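Side-chain contacts in PaiA Acetyltransferase (Thermoplasma acidophilum, PDB 3K9U), which transfers the acetyl group of acetyl-CoA to polyamines such as spermidine, which protects the cell against polyamine toxicity: residues E43-E48 / L89-L94; N52-S57 / I63-A68; W24-A29 / L94-T99. All coordinates share one frame; numbering follows the deposited sequence.

Three contacts show how one acetyltransferase sheet and its covering helices divide their chemistry. All three are largely buried. Segment 43-48 runs into helix 47-59, which carries contact 2, and both contacts reach the same sheet: contact 1 rests on a single polar bond to Arg91, contact 2 on apolar side chains with a water at its side. They meet directly, since Arg91 NH1 of contact 1 forms a salt bridge with Glu53 OE1 of contact 2. Contact 3 shares Leu94 with contact 1, and both touch acetyl-CoA; there a proline lies on a tryptophan ring close to the second subunit. Contacts 2 and 3 lie on either side of the molecule's middle and do not touch.

Contact 1: residues E43-E48 / L89-L94; sequences EKYSKE and LLRLYL. With ACO (acetyl coenzyme *a), chain G.
Tyr45, the first residue to leave helical geometry after helix 34-44, reaches across to Arg91 on strand 86-94, where Leu90 and Arg91 sit opposite the single residue Glu79, a classic beta bulge. With CG anti to its carbonyl carbon (chi1 -68°), the phenol extends to the strand, and its OH takes a hydrogen bond from Arg91 NH2 at 3.1 Å. The bond is moderately bent, 151° at the hydrogen, and the oxygen lies near the edge of the guanidinium but tilted from its plane. The arginine chain, bent at chi2 and chi3, runs past the tyrosine in the opposite direction, so that Arg91 CD also comes to 3.5 Å from Tyr45 OH. Ring and guanidinium planes stand 44° apart. Salt bridges from NE to Glu79 and from NH1 to Glu53 engage the other two nitrogens, so all three have a partner and the group's rotation is probably fixed. Tyr93, next but one along the strand, turns its ring edge to Arg91 CG and bonds through OH to Tyr28. Its CD1 lies 3.6 Å from C6P of acetyl-CoA. The backbone beside it grips the cofactor: ACO N4P donates to Leu92 O at 2.7 Å, and Leu94 N donates to ACO O9P at 3.0 Å. Such strand-like pairing of the pantetheine arm with the part of strand 86-94 just past its bulge is a hallmark of the GNAT acetyl-CoA site.

Contact 2: residues N52-S57 / I63-A68; sequences NEIVRS and ILFLGA
Phe65 and Ile63, whose side chains both leave strand 63-70 toward helix 47-59, meet Ile54, Arg56 and Ser57 in different ways. The Phe65 side chain crosses that of Ile54 at about a right angle, and its CE2 stands 3.9 Å from Ile54 CG1. Ser57 CB instead packs 3.5 Å from Phe65 CB and also meets the edge of the ring near its plane, 4.0 Å from Phe65 CD2. Because Phe65 CG is anti to its backbone N (chi1 -159°), the ring lies along the helix and spans the turn from Glu53 to Ser57. Ile63 divides its branches: CG2 packs 3.8 Å from Ser57 CB, while CD1 sits over one face of the Arg56 guanidinium, 3.5 Å from Arg56 NH2. The serine hydroxyl is turned back to its own helix and donates to Ile54 O at 2.7 Å; the donor stands 23° off the carbonyl plane. Ser57 OG in turn accepts from a water that also lies within reach of Phe65 O, probably bridging helix and strand. The short segments run at 116° to one another, their axes 8.4 Å apart. A helix that turns through a short loop into an antiparallel neighbour of the central strands, and packs on one face of the sheet, is the alpha/beta layering of the GNAT fold.

Contact 3: residues W24-A29 / L94-T99; sequences WKWTYA and LKPEYT. With ACO (acetyl coenzyme *a), chain G.
The indole of Trp26 carries Pro96 on one face and has acetyl-CoA at its edge. Pro96 CB lies 3.8 Å from the centroid of the five-membered ring, only 16° off the normal, a clear CH-pi contact, while Pro96 CG comes to 3.5 Å from Trp26 CB. The proline and indole pass side by side, pointing opposite ways. Trp26 CZ3, on the six-membered ring, meets ACO C7P at 3.6 Å. On the five-membered ring, NE1 donates to Glu97 O of the second subunit. Placed beside both backbone N and carbonyl carbon (chi1 60°), Thr99 OG1 donates to Pro96 O at 2.7 Å and accepts from ACO N6A at 3.1 Å, thus linking the turn to the adenine. Pro96 O also accepts from Thr99 N, so backbone and hydroxyl of one residue both close the 3-10 turn. The methyl of Thr99 comes obliquely to the indole, CG2 at 4.1 Å from Trp26 CZ3. Thr27 packs against the pantetheine arm, its CG2 3.7 Å from ACO C6P. The arrangement thus sets the C-terminal end of helix 13-27 against the loop joining strand 86-94 to helix 103-118, with acetyl-CoA alongside and the second subunit meeting Trp26.

Contact 1: residues E43-E48 / L89-L94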
loop_
_atom_site.group_PDB
_atom_site.type_symbol
_atom_site.label_atom_id
_atom_site.label_comp_id
_atom_site.label_asym_id
_atom_site.label_seq_id
_atom_site.Cartn_x
_atom_site.Cartn_y
_atom_site.Cartn_z
ATOM N N GLU A 43 -0.564 -25.002 -3.792
ATOM C CA GLU A 43 -0.146 -25.827 -4.925
ATOM C C GLU A 43 1.019 -25.213 -5.719
ATOM O O GLU A 43 2.043 -25.864 -5.955
ATOM C CB GLU A 43 -1.359 -26.121 -5.805
ATOM C CG GLU A 43 -2.445 -26.907 -5.011
ATOM C CD GLU A 43 -3.509 -27.575 -5.883
ATOM O OE1 GLU A 43 -4.173 -26.866 -6.669
ATOM O OE2 GLU A 43 -3.680 -28.813 -5.783
ATOM N N LYS A 44 0.889 -23.948 -6.084
ATOM C CA LYS A 44 1.888 -23.302 -6.899
ATOM C C LYS A 44 3.064 -22.890 -6.061
ATOM O O LYS A 44 4.160 -22.850 -6.565
ATOM C CB LYS A 44 1.318 -22.080 -7.623
ATOM C CG LYS A 44 0.657 -22.415 -8.948
ATOM C CD LYS A 44 -0.484 -23.460 -8.829
ATOM C CE LYS A 44 -1.462 -23.368 -10.016
ATOM N NZ LYS A 44 -2.596 -24.361 -9.936
ATOM N N TYR A 45 2.855 -22.635 -4.772
ATOM C CA TYR A 45 3.948 -22.208 -3.909
ATOM C C TYR A 45 4.349 -23.225 -2.818
ATOM O O TYR A 45 4.880 -22.858 -1.795
ATOM C CB TYR A 45 3.647 -20.796 -3.338
ATOM C CG TYR A 45 3.675 -19.719 -4.413
ATOM C CD1 TYR A 45 4.867 -19.076 -4.753
ATOM C CD2 TYR A 45 2.523 -19.366 -5.112
ATOM C CE1 TYR A 45 4.912 -18.096 -5.760
ATOM C CE2 TYR A 45 2.556 -18.392 -6.126
ATOM C CZ TYR A 45 3.760 -17.758 -6.443
ATOM O OH TYR A 45 3.812 -16.794 -7.451
ATOM N N SER A 46 4.147 -24.512 -3.057
ATOM C CA SER A 46 4.730 -25.527 -2.202
ATOM C C SER A 46 6.262 -25.406 -2.205
ATOM O O SER A 46 6.851 -24.989 -3.204
ATOM C CB SER A 46 4.355 -26.933 -2.706
ATOM O OG SER A 46 5.139 -27.250 -3.844
ATOM N N LYS A 47 6.888 -25.796 -1.093
ATOM C CA LYS A 47 8.349 -25.901 -1.010
ATOM C C LYS A 47 8.959 -26.681 -2.213
ATOM O O LYS A 47 9.926 -26.233 -2.812
ATOM C CB LYS A 47 8.779 -26.590 0.291
ATOM C CG LYS A 47 8.633 -25.674 1.524
ATOM C CD LYS A 47 9.199 -26.301 2.823
ATOM C CE LYS A 47 9.250 -25.285 3.966
ATOM N NZ LYS A 47 7.955 -25.076 4.716
ATOM N N GLU A 48 8.398 -27.833 -2.548
ATOM C CA GLU A 48 9.060 -28.691 -3.513
ATOM C C GLU A 48 9.008 -28.056 -4.907
ATOM O O GLU A 48 10.015 -27.991 -5.610
ATOM C CB GLU A 48 8.446 -30.082 -3.533
ATOM C CG GLU A 48 8.772 -30.916 -2.329
ATOM C CD GLU A 48 8.173 -30.360 -1.048
ATOM O OE1 GLU A 48 7.070 -29.785 -1.108
ATOM O OE2 GLU A 48 8.811 -30.494 0.012
ATOM N N LEU A 89 6.338 -12.441 -19.348
ATOM C CA LEU A 89 6.400 -12.016 -17.964
ATOM C C LEU A 89 5.357 -12.839 -17.218
ATOM O O LEU A 89 4.153 -12.644 -17.387
ATOM C CB LEU A 89 6.124 -10.512 -17.845
ATOM C CG LEU A 89 6.552 -9.838 -16.526
ATOM C CD1 LEU A 89 6.420 -8.290 -16.611
ATOM C CD2 LEU A 89 5.741 -10.374 -15.343
ATOM N N LEU A 90 5.808 -13.809 -16.445
ATOM C CA LEU A 90 4.886 -14.774 -15.855
ATOM C C LEU A 90 4.379 -14.315 -14.524
ATOM O O LEU A 90 3.275 -14.634 -14.163
ATOM C CB LEU A 90 5.543 -16.143 -15.657
ATOM C CG LEU A 90 6.016 -16.858 -16.919
ATOM C CD1 LEU A 90 6.943 -18.026 -16.507
ATOM C CD2 LEU A 90 4.831 -17.340 -17.786
ATOM N N ARG A 91 5.198 -13.569 -13.796
ATOM C CA ARG A 91 5.008 -13.389 -12.356
ATOM C C ARG A 91 5.693 -12.108 -11.855
ATOM O O ARG A 91 6.883 -11.913 -12.102
ATOM C CB ARG A 91 5.649 -14.606 -11.670
ATOM C CG ARG A 91 4.805 -15.297 -10.669
ATOM C CD ARG A 91 4.744 -16.809 -10.825
ATOM N NE ARG A 91 5.996 -17.581 -10.864
ATOM C CZ ARG A 91 6.380 -18.521 -9.982
ATOM N NH1 ARG A 91 7.492 -19.213 -10.210
ATOM N NH2 ARG A 91 5.701 -18.775 -8.857
ATOM N N LEU A 92 4.957 -11.268 -11.128
ATOM C CA LEU A 92 5.540 -10.097 -10.473
ATOM C C LEU A 92 4.704 -9.686 -9.292
ATOM O O LEU A 92 3.593 -9.179 -9.457
ATOM C CB LEU A 92 5.641 -8.922 -11.454
ATOM C CG LEU A 92 6.131 -7.571 -10.965
ATOM C CD1 LEU A 92 7.450 -7.736 -10.324
ATOM C CD2 LEU A 92 6.227 -6.589 -12.127
ATOM N N TYR A 93 5.260 -9.888 -8.105
ATOM C CA TYR A 93 4.529 -9.694 -6.865
ATOM C C TYR A 93 5.441 -9.090 -5.801
ATOM O O TYR A 93 6.551 -9.566 -5.612
ATOM C CB TYR A 93 3.958 -11.038 -6.362
ATOM C CG TYR A 93 2.866 -11.599 -7.235
ATOM C CD1 TYR A 93 1.555 -11.156 -7.109
ATOM C CD2 TYR A 93 3.145 -12.542 -8.218
ATOM C CE1 TYR A 93 0.555 -11.637 -7.918
ATOM C CE2 TYR A 93 2.144 -13.037 -9.037
ATOM C CZ TYR A 93 0.854 -12.592 -8.874
ATOM O OH TYR A 93 -0.148 -13.074 -9.678
ATOM N N LEU A 94 4.949 -8.054 -5.118
ATOM C CA LEU A 94 5.589 -7.468 -3.951
ATOM C C LEU A 94 4.689 -7.653 -2.733
ATOM O O LEU A 94 3.452 -7.741 -2.879
ATOM C CB LEU A 94 5.750 -5.970 -4.129
ATOM C CG LEU A 94 6.420 -5.493 -5.411
ATOM C CD1 LEU A 94 6.508 -3.918 -5.461
ATOM C CD2 LEU A 94 7.791 -6.158 -5.541
HETATM N N1A ACO G . -2.562 0.807 -4.835
HETATM C C2A ACO G . -3.043 1.140 -6.057
HETATM N N3A ACO G . -2.262 1.197 -7.151
HETATM C C4A ACO G . -0.954 0.885 -7.098
HETATM C C5A ACO G . -0.405 0.515 -5.796
HETATM C C6A ACO G . -1.302 0.477 -4.630
HETATM N N6A ACO G . -0.859 0.151 -3.390
HETATM N N7A ACO G . 0.878 0.267 -5.984
HETATM C C8A ACO G . 1.138 0.471 -7.285
HETATM N N9A ACO G . 0.042 0.820 -7.974
HETATM C C1B ACO G . 0.037 1.138 -9.439
HETATM C C2B ACO G . -0.527 2.516 -9.790
HETATM O O2B ACO G . -1.054 2.547 -11.142
HETATM C C3B ACO G . 0.659 3.431 -9.702
HETATM O O3B ACO G . 0.480 4.613 -10.505
HETATM P P3B ACO G . -0.098 5.939 -9.747
HETATM O O7A ACO G . 1.096 6.441 -9.041
HETATM O O8A ACO G . -1.199 5.406 -8.838
HETATM O O9A ACO G . -0.584 6.740 -10.943
HETATM C C4B ACO G . 1.827 2.544 -10.090
HETATM O O4B ACO G . 1.379 1.190 -9.931
HETATM C C5B ACO G . 3.065 2.763 -9.246
HETATM O O5B ACO G . 4.242 2.256 -9.893
HETATM P P1A ACO G . 5.369 1.458 -9.064
HETATM O O1A ACO G . 5.654 2.164 -7.746
HETATM O O2A ACO G . 6.528 1.143 -9.972
HETATM O O3A ACO G . 4.536 0.095 -8.769
HETATM P P2A ACO G . 5.020 -1.029 -7.699
HETATM O O4A ACO G . 3.946 -1.082 -6.637
HETATM O O5A ACO G . 6.485 -0.834 -7.331
HETATM O O6A ACO G . 4.937 -2.362 -8.560
HETATM C CBP ACO G . 3.247 -4.025 -8.837
HETATM C CCP ACO G . 3.780 -2.688 -9.322
HETATM C CDP ACO G . 2.061 -4.435 -9.687
HETATM C CEP ACO G . 4.366 -5.044 -9.035
HETATM C CAP ACO G . 2.867 -3.952 -7.340
HETATM O OAP ACO G . 1.931 -2.898 -7.078
HETATM C C9P ACO G . 2.303 -5.236 -6.799
HETATM O O9P ACO G . 3.060 -6.129 -6.463
HETATM N N8P ACO G . 0.996 -5.328 -6.748
HETATM C C7P ACO G . 0.279 -6.513 -6.333
HETATM C C6P ACO G . 0.538 -7.750 -7.179
HETATM C C5P ACO G . 0.215 -7.598 -8.651
HETATM O O5P ACO G . -0.800 -7.044 -9.047
HETATM N N4P ACO G . 1.085 -8.157 -9.497
HETATM C C3P ACO G . 0.843 -8.206 -10.937
HETATM C C2P ACO G . 0.137 -9.504 -11.299
HETATM S S1P ACO G . 0.061 -9.766 -13.046
HETATM C C ACO G . 1.403 -10.742 -13.374
HETATM O O ACO G . 2.061 -11.168 -12.432
HETATM C CH3 ACO G . 1.768 -11.116 -14.799
#

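Contact 2: residues N52-S57 / I63-A68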
loop_
_atom_site.group_PDB
_atom_site.type_symbol
_atom_site.label_atom_id
_atom_site.label_comp_id
_atom_site.label_asym_id
_atom_site.label_seq_id
_atom_site.Cartn_x
_atom_site.Cartn_y
_atom_site.Cartn_z
ATOM N N ASN A 52 12.361 -26.532 -7.167
ATOM C CA ASN A 52 12.651 -26.993 -8.517
ATOM C C ASN A 52 12.732 -25.807 -9.460
ATOM O O ASN A 52 13.648 -25.747 -10.292
ATOM C CB ASN A 52 11.599 -28.002 -8.992
ATOM C CG ASN A 52 11.934 -28.627 -10.336
ATOM O OD1 ASN A 52 13.035 -29.160 -10.548
ATOM N ND2 ASN A 52 10.967 -28.603 -11.249
ATOM N N GLU A 53 11.813 -24.845 -9.308
ATOM C CA GLU A 53 11.816 -23.662 -10.190
ATOM C C GLU A 53 13.031 -22.783 -9.958
ATOM O O GLU A 53 13.636 -22.298 -10.907
ATOM C CB GLU A 53 10.554 -22.822 -10.026
ATOM C CG GLU A 53 9.288 -23.470 -10.623
ATOM C CD GLU A 53 7.997 -22.820 -10.080
ATOM O OE1 GLU A 53 8.073 -22.068 -9.092
ATOM O OE2 GLU A 53 6.912 -23.061 -10.620
ATOM N N ILE A 54 13.379 -22.592 -8.682
ATOM C CA ILE A 54 14.568 -21.835 -8.321
ATOM C C ILE A 54 15.808 -22.507 -8.909
ATOM O O ILE A 54 16.646 -21.804 -9.481
ATOM C CB ILE A 54 14.685 -21.675 -6.776
ATOM C CG1 ILE A 54 13.560 -20.772 -6.231
ATOM C CG2 ILE A 54 16.045 -21.123 -6.357
ATOM C CD1 ILE A 54 13.545 -20.667 -4.672
ATOM N N VAL A 55 15.933 -23.843 -8.796
ATOM C CA VAL A 55 17.124 -24.530 -9.324
ATOM C C VAL A 55 17.206 -24.438 -10.842
ATOM O O VAL A 55 18.281 -24.197 -11.381
ATOM C CB VAL A 55 17.255 -26.016 -8.871
ATOM C CG1 VAL A 55 18.514 -26.718 -9.532
ATOM C CG2 VAL A 55 17.341 -26.090 -7.351
ATOM N N ARG A 56 16.068 -24.607 -11.514
ATOM C CA ARG A 56 15.985 -24.438 -12.973
ATOM C C ARG A 56 16.467 -23.057 -13.384
ATOM O O ARG A 56 17.256 -22.926 -14.328
ATOM C CB ARG A 56 14.539 -24.627 -13.483
ATOM C CG ARG A 56 14.144 -26.102 -13.630
ATOM C CD ARG A 56 12.660 -26.282 -13.950
ATOM N NE ARG A 56 12.316 -25.737 -15.267
ATOM C CZ ARG A 56 11.495 -24.701 -15.501
ATOM N NH1 ARG A 56 10.862 -24.039 -14.516
ATOM N NH2 ARG A 56 11.293 -24.320 -16.770
ATOM N N SER A 57 15.988 -22.041 -12.661
ATOM C CA SER A 57 16.330 -20.658 -12.960
ATOM C C SER A 57 17.830 -20.375 -12.835
ATOM O O SER A 57 18.316 -19.379 -13.340
ATOM C CB SER A 57 15.560 -19.712 -12.036
ATOM O OG SER A 57 16.254 -19.503 -10.813
ATOM N N ILE A 63 15.675 -18.313 -18.340
ATOM C CA ILE A 63 14.728 -18.091 -17.240
ATOM C C ILE A 63 15.281 -17.058 -16.258
ATOM O O ILE A 63 16.320 -17.276 -15.626
ATOM C CB ILE A 63 14.386 -19.392 -16.502
ATOM C CG1 ILE A 63 13.632 -20.353 -17.430
ATOM C CG2 ILE A 63 13.530 -19.099 -15.249
ATOM C CD1 ILE A 63 13.650 -21.785 -16.900
ATOM N N LEU A 64 14.585 -15.929 -16.137
ATOM C CA LEU A 64 14.970 -14.882 -15.207
ATOM C C LEU A 64 14.053 -14.958 -14.019
ATOM O O LEU A 64 12.833 -14.795 -14.167
ATOM C CB LEU A 64 14.821 -13.505 -15.832
ATOM C CG LEU A 64 15.705 -13.080 -17.005
ATOM C CD1 LEU A 64 15.712 -14.113 -18.111
ATOM C CD2 LEU A 64 15.201 -11.718 -17.545
ATOM N N PHE A 65 14.634 -15.150 -12.837
ATOM C CA PHE A 65 13.858 -15.289 -11.612
ATOM C C PHE A 65 14.614 -14.492 -10.550
ATOM O O PHE A 65 15.604 -14.959 -9.967
ATOM C CB PHE A 65 13.707 -16.787 -11.291
ATOM C CG PHE A 65 12.555 -17.152 -10.360
ATOM C CD1 PHE A 65 11.472 -16.317 -10.138
ATOM C CD2 PHE A 65 12.544 -18.402 -9.766
ATOM C CE1 PHE A 65 10.435 -16.711 -9.291
ATOM C CE2 PHE A 65 11.507 -18.814 -8.936
ATOM C CZ PHE A 65 10.456 -17.973 -8.686
ATOM N N LEU A 66 14.142 -13.259 -10.335
ATOM C CA LEU A 66 14.854 -12.276 -9.514
ATOM C C LEU A 66 14.031 -11.877 -8.303
ATOM O O LEU A 66 12.813 -11.853 -8.365
ATOM C CB LEU A 66 15.146 -11.017 -10.334
ATOM C CG LEU A 66 15.688 -11.147 -11.751
ATOM C CD1 LEU A 66 15.737 -9.809 -12.455
ATOM C CD2 LEU A 66 17.081 -11.769 -11.735
ATOM N N GLY A 67 14.725 -11.550 -7.215
ATOM C CA GLY A 67 14.135 -11.030 -5.994
ATOM C C GLY A 67 14.532 -9.581 -5.750
ATOM O O GLY A 67 15.630 -9.145 -6.150
ATOM N N ALA A 68 13.614 -8.828 -5.129
ATOM C CA ALA A 68 13.899 -7.502 -4.621
ATOM C C ALA A 68 14.135 -7.604 -3.115
ATOM O O ALA A 68 13.269 -8.074 -2.367
ATOM C CB ALA A 68 12.728 -6.522 -4.944
HETATM O O HOH W 1 17.505 -17.248 -10.272
HETATM O O HOH W 2 18.671 -17.635 -14.994
#

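Contact 3: residues W24-A29 / L94-T99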
loop_
_atom_site.group_PDB
_atom_site.type_symbol
_atom_site.label_atom_id
_atom_site.label_comp_id
_atom_site.label_asym_id
_atom_site.label_seq_id
_atom_site.Cartn_x
_atom_site.Cartn_y
_atom_site.Cartn_z
ATOM N N TRP A 24 -0.772 -12.289 -2.900
ATOM C CA TRP A 24 -1.953 -12.859 -3.553
ATOM C C TRP A 24 -3.201 -12.532 -2.731
ATOM O O TRP A 24 -4.223 -12.164 -3.291
ATOM C CB TRP A 24 -1.820 -14.394 -3.743
ATOM C CG TRP A 24 -1.462 -14.804 -5.121
ATOM C CD1 TRP A 24 -0.251 -14.645 -5.737
ATOM C CD2 TRP A 24 -2.328 -15.417 -6.088
ATOM N NE1 TRP A 24 -0.314 -15.119 -7.036
ATOM C CE2 TRP A 24 -1.578 -15.594 -7.273
ATOM C CE3 TRP A 24 -3.671 -15.820 -6.072
ATOM C CZ2 TRP A 24 -2.127 -16.183 -8.432
ATOM C CZ3 TRP A 24 -4.228 -16.395 -7.231
ATOM C CH2 TRP A 24 -3.457 -16.574 -8.388
ATOM N N LYS A 25 -3.120 -12.650 -1.405
ATOM C CA LYS A 25 -4.316 -12.415 -0.566
ATOM C C LYS A 25 -4.772 -10.958 -0.663
ATOM O O LYS A 25 -5.985 -10.650 -0.636
ATOM C CB LYS A 25 -4.072 -12.784 0.901
ATOM C CG LYS A 25 -3.987 -14.285 1.182
ATOM C CD LYS A 25 -3.768 -14.488 2.667
ATOM C CE LYS A 25 -3.896 -15.920 3.094
ATOM N NZ LYS A 25 -3.358 -16.106 4.487
ATOM N N TRP A 26 -3.792 -10.069 -0.763
ATOM C CA TRP A 26 -4.071 -8.644 -0.875
ATOM C C TRP A 26 -4.525 -8.274 -2.305
ATOM O O TRP A 26 -5.564 -7.675 -2.453
ATOM C CB TRP A 26 -2.846 -7.836 -0.496
ATOM C CG TRP A 26 -3.029 -6.332 -0.669
ATOM C CD1 TRP A 26 -3.712 -5.484 0.171
ATOM C CD2 TRP A 26 -2.517 -5.506 -1.728
ATOM N NE1 TRP A 26 -3.629 -4.184 -0.294
ATOM C CE2 TRP A 26 -2.928 -4.178 -1.468
ATOM C CE3 TRP A 26 -1.729 -5.752 -2.857
ATOM C CZ2 TRP A 26 -2.568 -3.112 -2.279
ATOM C CZ3 TRP A 26 -1.387 -4.674 -3.687
ATOM C CH2 TRP A 26 -1.809 -3.377 -3.379
ATOM N N THR A 27 -3.762 -8.651 -3.332
ATOM C CA THR A 27 -4.090 -8.287 -4.723
ATOM C C THR A 27 -5.398 -8.861 -5.249
ATOM O O THR A 27 -6.080 -8.237 -6.027
ATOM C CB THR A 27 -3.042 -8.798 -5.717
ATOM O OG1 THR A 27 -1.722 -8.632 -5.178
ATOM C CG2 THR A 27 -3.165 -8.019 -7.035
ATOM N N TYR A 28 -5.740 -10.078 -4.848
ATOM C CA TYR A 28 -6.912 -10.726 -5.401
ATOM C C TYR A 28 -8.102 -10.759 -4.431
ATOM O O TYR A 28 -9.066 -11.501 -4.642
ATOM C CB TYR A 28 -6.509 -12.115 -5.875
ATOM C CG TYR A 28 -5.448 -12.087 -6.973
ATOM C CD1 TYR A 28 -5.782 -11.752 -8.262
ATOM C CD2 TYR A 28 -4.130 -12.456 -6.722
ATOM C CE1 TYR A 28 -4.833 -11.730 -9.284
ATOM C CE2 TYR A 28 -3.156 -12.430 -7.742
ATOM C CZ TYR A 28 -3.531 -12.060 -9.024
ATOM O OH TYR A 28 -2.618 -12.021 -10.048
ATOM N N ALA A 29 -8.042 -9.957 -3.377
ATOM C CA ALA A 29 -9.134 -9.931 -2.391
ATOM C C ALA A 29 -10.522 -9.699 -3.025
ATOM O O ALA A 29 -11.491 -10.391 -2.678
ATOM C CB ALA A 29 -8.882 -8.875 -1.264
ATOM N N LEU A 94 4.949 -8.054 -5.118
ATOM C CA LEU A 94 5.589 -7.468 -3.951
ATOM C C LEU A 94 4.689 -7.653 -2.733
ATOM O O LEU A 94 3.452 -7.741 -2.879
ATOM C CB LEU A 94 5.750 -5.970 -4.129
ATOM C CG LEU A 94 6.420 -5.493 -5.411
ATOM C CD1 LEU A 94 6.508 -3.918 -5.461
ATOM C CD2 LEU A 94 7.791 -6.158 -5.541
ATOM N N LYS A 95 5.303 -7.622 -1.542
ATOM C CA LYS A 95 4.571 -7.412 -0.300
ATOM C C LYS A 95 3.773 -6.132 -0.418
ATOM O O LYS A 95 4.313 -5.110 -0.853
ATOM C CB LYS A 95 5.502 -7.269 0.902
ATOM C CG LYS A 95 5.996 -8.550 1.517
ATOM C CD LYS A 95 6.711 -8.281 2.907
ATOM C CE LYS A 95 5.776 -8.250 4.182
ATOM N NZ LYS A 95 5.493 -6.872 4.791
ATOM N N PRO A 96 2.497 -6.159 0.008
ATOM C CA PRO A 96 1.616 -4.990 -0.191
ATOM C C PRO A 96 2.157 -3.691 0.355
ATOM O O PRO A 96 1.992 -2.628 -0.268
ATOM C CB PRO A 96 0.335 -5.384 0.534
ATOM C CG PRO A 96 0.353 -6.919 0.451
ATOM C CD PRO A 96 1.775 -7.329 0.548
ATOM N N GLU A 97 2.822 -3.756 1.497
ATOM C CA GLU A 97 3.292 -2.533 2.148
ATOM C C GLU A 97 4.556 -1.961 1.476
ATOM O O GLU A 97 4.978 -0.877 1.841
ATOM C CB GLU A 97 3.432 -2.684 3.696
ATOM C CG GLU A 97 3.971 -4.003 4.198
ATOM C CD GLU A 97 2.874 -5.090 4.345
ATOM O OE1 GLU A 97 2.013 -4.958 5.268
ATOM O OE2 GLU A 97 2.873 -6.063 3.549
ATOM N N TYR A 98 5.120 -2.696 0.508
ATOM C CA TYR A 98 6.258 -2.260 -0.290
ATOM C C TYR A 98 5.852 -1.835 -1.703
ATOM O O TYR A 98 6.723 -1.508 -2.482
ATOM C CB TYR A 98 7.323 -3.373 -0.383
ATOM C CG TYR A 98 8.096 -3.497 0.906
ATOM C CD1 TYR A 98 9.261 -2.757 1.103
ATOM C CD2 TYR A 98 7.629 -4.275 1.966
ATOM C CE1 TYR A 98 9.974 -2.820 2.313
ATOM C CE2 TYR A 98 8.344 -4.334 3.194
ATOM C CZ TYR A 98 9.513 -3.607 3.334
ATOM O OH TYR A 98 10.248 -3.630 4.479
ATOM N N THR A 99 4.543 -1.818 -2.010
ATOM C CA THR A 99 4.062 -1.352 -3.322
ATOM C C THR A 99 4.072 0.169 -3.385
ATOM O O THR A 99 4.174 0.812 -2.371
ATOM C CB THR A 99 2.626 -1.811 -3.632
ATOM O OG1 THR A 99 1.723 -1.294 -2.629
ATOM C CG2 THR A 99 2.547 -3.377 -3.702
HETATM N N1A ACO G . -2.562 0.807 -4.835
HETATM C C2A ACO G . -3.043 1.140 -6.057
HETATM N N3A ACO G . -2.262 1.197 -7.151
HETATM C C4A ACO G . -0.954 0.885 -7.098
HETATM C C5A ACO G . -0.405 0.515 -5.796
HETATM C C6A ACO G . -1.302 0.477 -4.630
HETATM N N6A ACO G . -0.859 0.151 -3.390
HETATM N N7A ACO G . 0.878 0.267 -5.984
HETATM C C8A ACO G . 1.138 0.471 -7.285
HETATM N N9A ACO G . 0.042 0.820 -7.974
HETATM C C1B ACO G . 0.037 1.138 -9.439
HETATM C C2B ACO G . -0.527 2.516 -9.790
HETATM O O2B ACO G . -1.054 2.547 -11.142
HETATM C C3B ACO G . 0.659 3.431 -9.702
HETATM O O3B ACO G . 0.480 4.613 -10.505
HETATM P P3B ACO G . -0.098 5.939 -9.747
HETATM O O7A ACO G . 1.096 6.441 -9.041
HETATM O O8A ACO G . -1.199 5.406 -8.838
HETATM O O9A ACO G . -0.584 6.740 -10.943
HETATM C C4B ACO G . 1.827 2.544 -10.090
HETATM O O4B ACO G . 1.379 1.190 -9.931
HETATM C C5B ACO G . 3.065 2.763 -9.246
HETATM O O5B ACO G . 4.242 2.256 -9.893
HETATM P P1A ACO G . 5.369 1.458 -9.064
HETATM O O1A ACO G . 5.654 2.164 -7.746
HETATM O O2A ACO G . 6.528 1.143 -9.972
HETATM O O3A ACO G . 4.536 0.095 -8.769
HETATM P P2A ACO G . 5.020 -1.029 -7.699
HETATM O O4A ACO G . 3.946 -1.082 -6.637
HETATM O O5A ACO G . 6.485 -0.834 -7.331
HETATM O O6A ACO G . 4.937 -2.362 -8.560
HETATM C CBP ACO G . 3.247 -4.025 -8.837
HETATM C CCP ACO G . 3.780 -2.688 -9.322
HETATM C CDP ACO G . 2.061 -4.435 -9.687
HETATM C CEP ACO G . 4.366 -5.044 -9.035
HETATM C CAP ACO G . 2.867 -3.952 -7.340
HETATM O OAP ACO G . 1.931 -2.898 -7.078
HETATM C C9P ACO G . 2.303 -5.236 -6.799
HETATM O O9P ACO G . 3.060 -6.129 -6.463
HETATM N N8P ACO G . 0.996 -5.328 -6.748
HETATM C C7P ACO G . 0.279 -6.513 -6.333
HETATM C C6P ACO G . 0.538 -7.750 -7.179
HETATM C C5P ACO G . 0.215 -7.598 -8.651
HETATM O O5P ACO G . -0.800 -7.044 -9.047
HETATM N N4P ACO G . 1.085 -8.157 -9.497
HETATM C C3P ACO G . 0.843 -8.206 -10.937
HETATM C C2P ACO G . 0.137 -9.504 -11.299
HETATM S S1P ACO G . 0.061 -9.766 -13.046
HETATM C C ACO G . 1.403 -10.742 -13.374
HETATM O O ACO G . 2.061 -11.168 -12.432
HETATM C CH3 ACO G . 1.768 -11.116 -14.799
#